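Long-range contacts in aerobactin synthase IucC (Klebsiella pneumoniae, PDB 6CN7), which catalyses the attachment of a second N-acetyl-N-hydroxylysine to a citryl intermediate to yield the siderophore aerobactin, probably at the expense of ATP: residues Pro219-Pro224 against Ile274-Thr279; Gln229-Asp234 against Glu347-Ile352. The protein carries 5 engineered substitutions. All blocks are in the same frame, centred on the assembly; numbering follows the deposited sequence.

Interaction 1: residues Pro219-Pro224 against Ile274-Thr279; sequences PLPVHP and IKLPLT
P221 opens the contact from the strand side. Its ring carbon CG lies 3.9 Å from CD1 of I274. The I274 chain is extended, with CG1 anti to the backbone N (chi1 -168°), and this carries CD1 to the proline ring. The carbonyl of P221 also meets L276, whose CD2 comes within 3.8 Å of P221 O. V222 turns its side chain the other way and packs on W227 and I231 of helix 224-234. At H223 the chain leaves the strand. L276 CD1 reaches 3.6 Å from H223 N, so its two methyls lie along the same flank of the strand end. No direct hydrogen bond joins the two segments. A water bridges them instead: it accepts from H223 N at 3.0 Å and donates to P277 O at 2.9 Å. The imidazole of H223 receives a CH-pi contact. L278 CD2 sits over one face, 3.7 Å from the ring centroid and 16° off the normal. H223 is the N-cap of helix 224-234, and its ND1 bonds to W225 N, which fixes how the ring is turned. F166 and Y158 also meet this ring. The contact lies at the ends of two strands of the large antiparallel sheet: 217-222 pairs with 165-174, and 272-275, which L276-L278 follow, pairs with 350-355. L168 and V351, from these two partner strands, both touch L276.

Interaction 2: residues Gln229-Asp234 against Glu347-Ile352; sequences QKISLD and EMLGVI
M348 keeps CG anti to its own carbonyl carbon (chi1 -60°) and then bends at its last torsion (chi3 71°), which turns CE onto helix 224-234. There CE lies 3.7 Å from K230 CB and 3.3 Å from D234 OD2. The M348 and D234 side chains run across each other at about a right angle. K230 and D234 stand one helical turn apart, and the methyl touches both. K230 adds only the root of its side chain, since its bent chain leads the amine away. I231 and L349 make the apolar half of the contact. I231 CD1 approaches L349 CD2 to 3.3 Å, and it also lies 3.9 Å from M348 O. That carbonyl accepts a hydrogen bond from Q226 NE2, nearer the start of helix 224-234. The contact is made by packing alone. V222 and L171 add to the apolar cluster around I231. On another side of the helix, Q229 and S232 bond to the second subunit, with Q229 OE1 taking a hydrogen bond from Q229 NE2 of that chain. The arrangement is a helix laid on a beta-sheet, where it meets the junction between helix 344-348 and strand 350-355, within the IucA/IucC family region.

Overall arrangement
Interactions 1 and 2 are neighbours, with centres about 7 Å apart. They share a continuous piece of chain, because strand 217-222 runs into helix 224-234. Their other halves include parts of adjacent strands of one sheet, 272-275 and 350-355, and K275 N probably hydrogen-bonds I352 O. Further packing links P277 to G350 and E347. Interaction 1 is buried, with mostly apolar contacts plus a bridging water and a ring face. Interaction 2 is only partly buried. It pairs an inner aliphatic contact with a methionine methyl beside a carboxylate nearer the surface. Interaction 1 touches no other chain, whereas the helix of interaction 2 also faces the second subunit.

Interaction 1: residues Pro219-Pro224 against Ile274-Thr279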
loop_
_atom_site.group_PDB
_atom_site.type_symbol
_atom_site.label_atom_id
_atom_site.label_comp_id
_atom_site.label_asym_id
_atom_site.label_seq_id
_atom_site.Cartn_x
_atom_site.Cartn_y
_atom_site.Cartn_z
ATOM N N PRO A 219 4.415 -20.888 -13.264
ATOM C CA PRO A 219 3.482 -19.915 -12.682
ATOM C C PRO A 219 3.505 -19.944 -11.164
ATOM O O PRO A 219 3.507 -21.009 -10.539
ATOM C CB PRO A 219 2.115 -20.363 -13.219
ATOM C CG PRO A 219 2.403 -21.355 -14.293
ATOM C CD PRO A 219 3.694 -21.987 -13.924
ATOM N N LEU A 220 3.515 -18.753 -10.570
ATOM C CA LEU A 220 3.434 -18.594 -9.124
ATOM C C LEU A 220 2.251 -17.695 -8.793
ATOM O O LEU A 220 2.257 -16.515 -9.182
ATOM C CB LEU A 220 4.727 -17.998 -8.561
ATOM C CG LEU A 220 4.720 -17.690 -7.059
ATOM C CD1 LEU A 220 4.543 -18.959 -6.239
ATOM C CD2 LEU A 220 5.990 -16.960 -6.653
ATOM N N PRO A 221 1.217 -18.182 -8.109
ATOM C CA PRO A 221 0.144 -17.283 -7.677
ATOM C C PRO A 221 0.586 -16.416 -6.511
ATOM O O PRO A 221 1.484 -16.774 -5.743
ATOM C CB PRO A 221 -0.981 -18.240 -7.270
ATOM C CG PRO A 221 -0.283 -19.490 -6.886
ATOM C CD PRO A 221 0.918 -19.588 -7.784
ATOM N N VAL A 222 -0.058 -15.258 -6.387
ATOM C CA VAL A 222 0.275 -14.282 -5.356
ATOM C C VAL A 222 -1.010 -13.627 -4.876
ATOM O O VAL A 222 -1.859 -13.245 -5.690
ATOM C CB VAL A 222 1.258 -13.213 -5.874
ATOM C CG1 VAL A 222 1.525 -12.162 -4.805
ATOM C CG2 VAL A 222 2.562 -13.855 -6.328
ATOM N N HIS A 223 -1.153 -13.500 -3.564
ATOM C CA HIS A 223 -2.275 -12.765 -3.002
ATOM C C HIS A 223 -2.232 -11.325 -3.511
ATOM O O HIS A 223 -1.165 -10.698 -3.482
ATOM C CB HIS A 223 -2.207 -12.797 -1.474
ATOM C CG HIS A 223 -3.463 -12.346 -0.794
ATOM N ND1 HIS A 223 -3.886 -11.035 -0.799
ATOM C CD2 HIS A 223 -4.375 -13.034 -0.066
ATOM C CE1 HIS A 223 -5.011 -10.935 -0.114
ATOM N NE2 HIS A 223 -5.329 -12.134 0.343
ATOM N N PRO A 224 -3.350 -10.768 -3.988
ATOM C CA PRO A 224 -3.284 -9.410 -4.560
ATOM C C PRO A 224 -2.749 -8.366 -3.591
ATOM O O PRO A 224 -2.041 -7.443 -4.012
ATOM C CB PRO A 224 -4.739 -9.128 -4.969
ATOM C CG PRO A 224 -5.563 -10.115 -4.214
ATOM C CD PRO A 224 -4.710 -11.326 -4.040
ATOM N N ILE A 274 -6.018 -22.859 -0.992
ATOM C CA ILE A 274 -4.709 -22.293 -1.281
ATOM C C ILE A 274 -4.295 -21.417 -0.110
ATOM O O ILE A 274 -5.123 -20.713 0.477
ATOM C CB ILE A 274 -4.704 -21.488 -2.596
ATOM C CG1 ILE A 274 -3.266 -21.161 -3.003
ATOM C CG2 ILE A 274 -5.536 -20.209 -2.456
ATOM C CD1 ILE A 274 -3.129 -20.609 -4.406
ATOM N N LYS A 275 -3.011 -21.470 0.231
ATOM C CA LYS A 275 -2.442 -20.659 1.301
ATOM C C LYS A 275 -1.289 -19.854 0.723
ATOM O O LYS A 275 -0.358 -20.426 0.145
ATOM C CB LYS A 275 -1.970 -21.528 2.467
ATOM C CG LYS A 275 -1.379 -20.736 3.619
ATOM C CD LYS A 275 -0.966 -21.636 4.769
ATOM C CE LYS A 275 -0.394 -20.823 5.918
ATOM N NZ LYS A 275 -0.015 -21.677 7.075
ATOM N N LEU A 276 -1.350 -18.536 0.884
ATOM C CA LEU A 276 -0.400 -17.640 0.251
ATOM C C LEU A 276 0.286 -16.768 1.297
ATOM O O LEU A 276 -0.272 -16.537 2.373
ATOM C CB LEU A 276 -1.103 -16.750 -0.782
ATOM C CG LEU A 276 -1.729 -17.525 -1.946
ATOM C CD1 LEU A 276 -2.730 -16.676 -2.719
ATOM C CD2 LEU A 276 -0.645 -18.045 -2.878
ATOM N N PRO A 277 1.494 -16.274 1.020
ATOM C CA PRO A 277 2.169 -15.414 2.001
ATOM C C PRO A 277 1.508 -14.048 2.124
ATOM O O PRO A 277 1.095 -13.441 1.133
ATOM C CB PRO A 277 3.594 -15.289 1.447
ATOM C CG PRO A 277 3.736 -16.384 0.448
ATOM C CD PRO A 277 2.376 -16.612 -0.110
ATOM N N LEU A 278 1.414 -13.572 3.365
ATOM C CA LEU A 278 1.007 -12.201 3.667
ATOM C C LEU A 278 2.045 -11.645 4.636
ATOM O O LEU A 278 2.043 -11.988 5.822
ATOM C CB LEU A 278 -0.400 -12.146 4.260
ATOM C CG LEU A 278 -1.578 -12.441 3.324
ATOM C CD1 LEU A 278 -2.887 -12.462 4.106
ATOM C CD2 LEU A 278 -1.653 -11.422 2.199
ATOM N N THR A 279 2.935 -10.794 4.131
ATOM C CA THR A 279 4.034 -10.250 4.927
ATOM C C THR A 279 3.524 -9.017 5.661
ATOM O O THR A 279 3.509 -7.915 5.110
ATOM C CB THR A 279 5.224 -9.916 4.036
ATOM O OG1 THR A 279 5.576 -11.066 3.261
ATOM C CG2 THR A 279 6.422 -9.492 4.875
HETATM O O HOH W 1 1.112 -14.080 -1.694
#

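Interaction 2: residues Gln229-Asp234 against Glu347-Ile352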
loop_
_atom_site.group_PDB
_atom_site.type_symbol
_atom_site.label_atom_id
_atom_site.label_comp_id
_atom_site.label_asym_id
_atom_site.label_seq_id
_atom_site.Cartn_x
_atom_site.Cartn_y
_atom_site.Cartn_z
ATOM N N GLN A 229 1.272 -4.474 -2.168
ATOM C CA GLN A 229 2.015 -3.770 -1.130
ATOM C C GLN A 229 3.471 -4.192 -1.008
ATOM O O GLN A 229 4.301 -3.374 -0.596
ATOM C CB GLN A 229 1.336 -3.974 0.228
ATOM C CG GLN A 229 -0.088 -3.454 0.290
ATOM C CD GLN A 229 -0.186 -1.988 -0.076
ATOM O OE1 GLN A 229 0.618 -1.170 0.368
ATOM N NE2 GLN A 229 -1.171 -1.649 -0.898
ATOM N N LYS A 230 3.814 -5.435 -1.340
ATOM C CA LYS A 230 5.141 -5.964 -1.037
ATOM C C LYS A 230 5.926 -6.336 -2.288
ATOM O O LYS A 230 7.013 -5.792 -2.508
ATOM C CB LYS A 230 5.008 -7.172 -0.101
ATOM C CG LYS A 230 4.411 -6.841 1.263
ATOM C CD LYS A 230 5.271 -5.844 2.034
ATOM C CE LYS A 230 4.741 -5.623 3.438
ATOM N NZ LYS A 230 5.519 -4.607 4.197
ATOM N N ILE A 231 5.411 -7.239 -3.120
ATOM C CA ILE A 231 6.231 -7.812 -4.181
ATOM C C ILE A 231 6.448 -6.806 -5.305
ATOM O O ILE A 231 7.563 -6.668 -5.820
ATOM C CB ILE A 231 5.591 -9.117 -4.683
ATOM C CG1 ILE A 231 5.587 -10.147 -3.549
ATOM C CG2 ILE A 231 6.344 -9.665 -5.895
ATOM C CD1 ILE A 231 4.640 -11.286 -3.759
ATOM N N SER A 232 5.398 -6.082 -5.701
ATOM C CA SER A 232 5.549 -5.093 -6.764
ATOM C C SER A 232 6.576 -4.028 -6.411
ATOM O O SER A 232 7.083 -3.347 -7.309
ATOM C CB SER A 232 4.206 -4.431 -7.067
ATOM O OG SER A 232 3.789 -3.613 -5.985
ATOM N N LEU A 233 6.891 -3.865 -5.127
ATOM C CA LEU A 233 7.858 -2.879 -4.664
ATOM C C LEU A 233 9.160 -3.510 -4.193
ATOM O O LEU A 233 10.236 -3.147 -4.679
ATOM C CB LEU A 233 7.237 -2.051 -3.528
ATOM C CG LEU A 233 8.121 -0.992 -2.866
ATOM C CD1 LEU A 233 8.562 0.052 -3.876
ATOM C CD2 LEU A 233 7.383 -0.342 -1.702
ATOM N N ASP A 234 9.088 -4.461 -3.259
ATOM C CA ASP A 234 10.299 -5.034 -2.682
ATOM C C ASP A 234 11.125 -5.794 -3.714
ATOM O O ASP A 234 12.355 -5.845 -3.599
ATOM C CB ASP A 234 9.935 -5.952 -1.515
ATOM C CG ASP A 234 9.250 -5.212 -0.382
ATOM O OD1 ASP A 234 9.163 -3.968 -0.448
ATOM O OD2 ASP A 234 8.792 -5.872 0.575
ATOM N N GLU A 347 10.129 -16.445 2.404
ATOM C CA GLU A 347 8.955 -16.109 3.200
ATOM C C GLU A 347 7.900 -15.400 2.360
ATOM O O GLU A 347 6.699 -15.620 2.551
ATOM C CB GLU A 347 9.360 -15.236 4.390
ATOM N N MET A 348 8.326 -14.562 1.415
ATOM C CA MET A 348 7.409 -13.663 0.728
ATOM C C MET A 348 6.869 -14.222 -0.582
ATOM O O MET A 348 5.810 -13.772 -1.034
ATOM C CB MET A 348 8.101 -12.324 0.458
ATOM C CG MET A 348 8.565 -11.614 1.719
ATOM S SD MET A 348 9.414 -10.061 1.391
ATOM C CE MET A 348 8.049 -9.043 0.834
ATOM N N LEU A 349 7.554 -15.183 -1.198
ATOM C CA LEU A 349 7.131 -15.749 -2.475
ATOM C C LEU A 349 7.009 -17.258 -2.329
ATOM O O LEU A 349 8.005 -17.941 -2.069
ATOM C CB LEU A 349 8.117 -15.392 -3.589
ATOM C CG LEU A 349 8.140 -13.921 -4.007
ATOM C CD1 LEU A 349 9.333 -13.637 -4.901
ATOM C CD2 LEU A 349 6.851 -13.554 -4.717
ATOM N N GLY A 350 5.797 -17.770 -2.499
ATOM C CA GLY A 350 5.555 -19.190 -2.365
ATOM C C GLY A 350 4.071 -19.478 -2.392
ATOM O O GLY A 350 3.235 -18.571 -2.436
ATOM N N VAL A 351 3.757 -20.771 -2.363
ATOM C CA VAL A 351 2.372 -21.229 -2.391
ATOM C C VAL A 351 2.289 -22.567 -1.673
ATOM O O VAL A 351 3.209 -23.386 -1.749
ATOM C CB VAL A 351 1.839 -21.345 -3.836
ATOM C CG1 VAL A 351 2.661 -22.350 -4.635
ATOM C CG2 VAL A 351 0.361 -21.726 -3.837
ATOM N N ILE A 352 1.175 -22.782 -0.978
ATOM C CA ILE A 352 0.871 -24.050 -0.328
ATOM C C ILE A 352 -0.545 -24.445 -0.715
ATOM O O ILE A 352 -1.467 -23.626 -0.635
ATOM C CB ILE A 352 1.006 -23.958 1.204
ATOM C CG1 ILE A 352 2.452 -23.645 1.592
ATOM C CG2 ILE A 352 0.541 -25.258 1.866
ATOM C CD1 ILE A 352 2.632 -23.304 3.060
#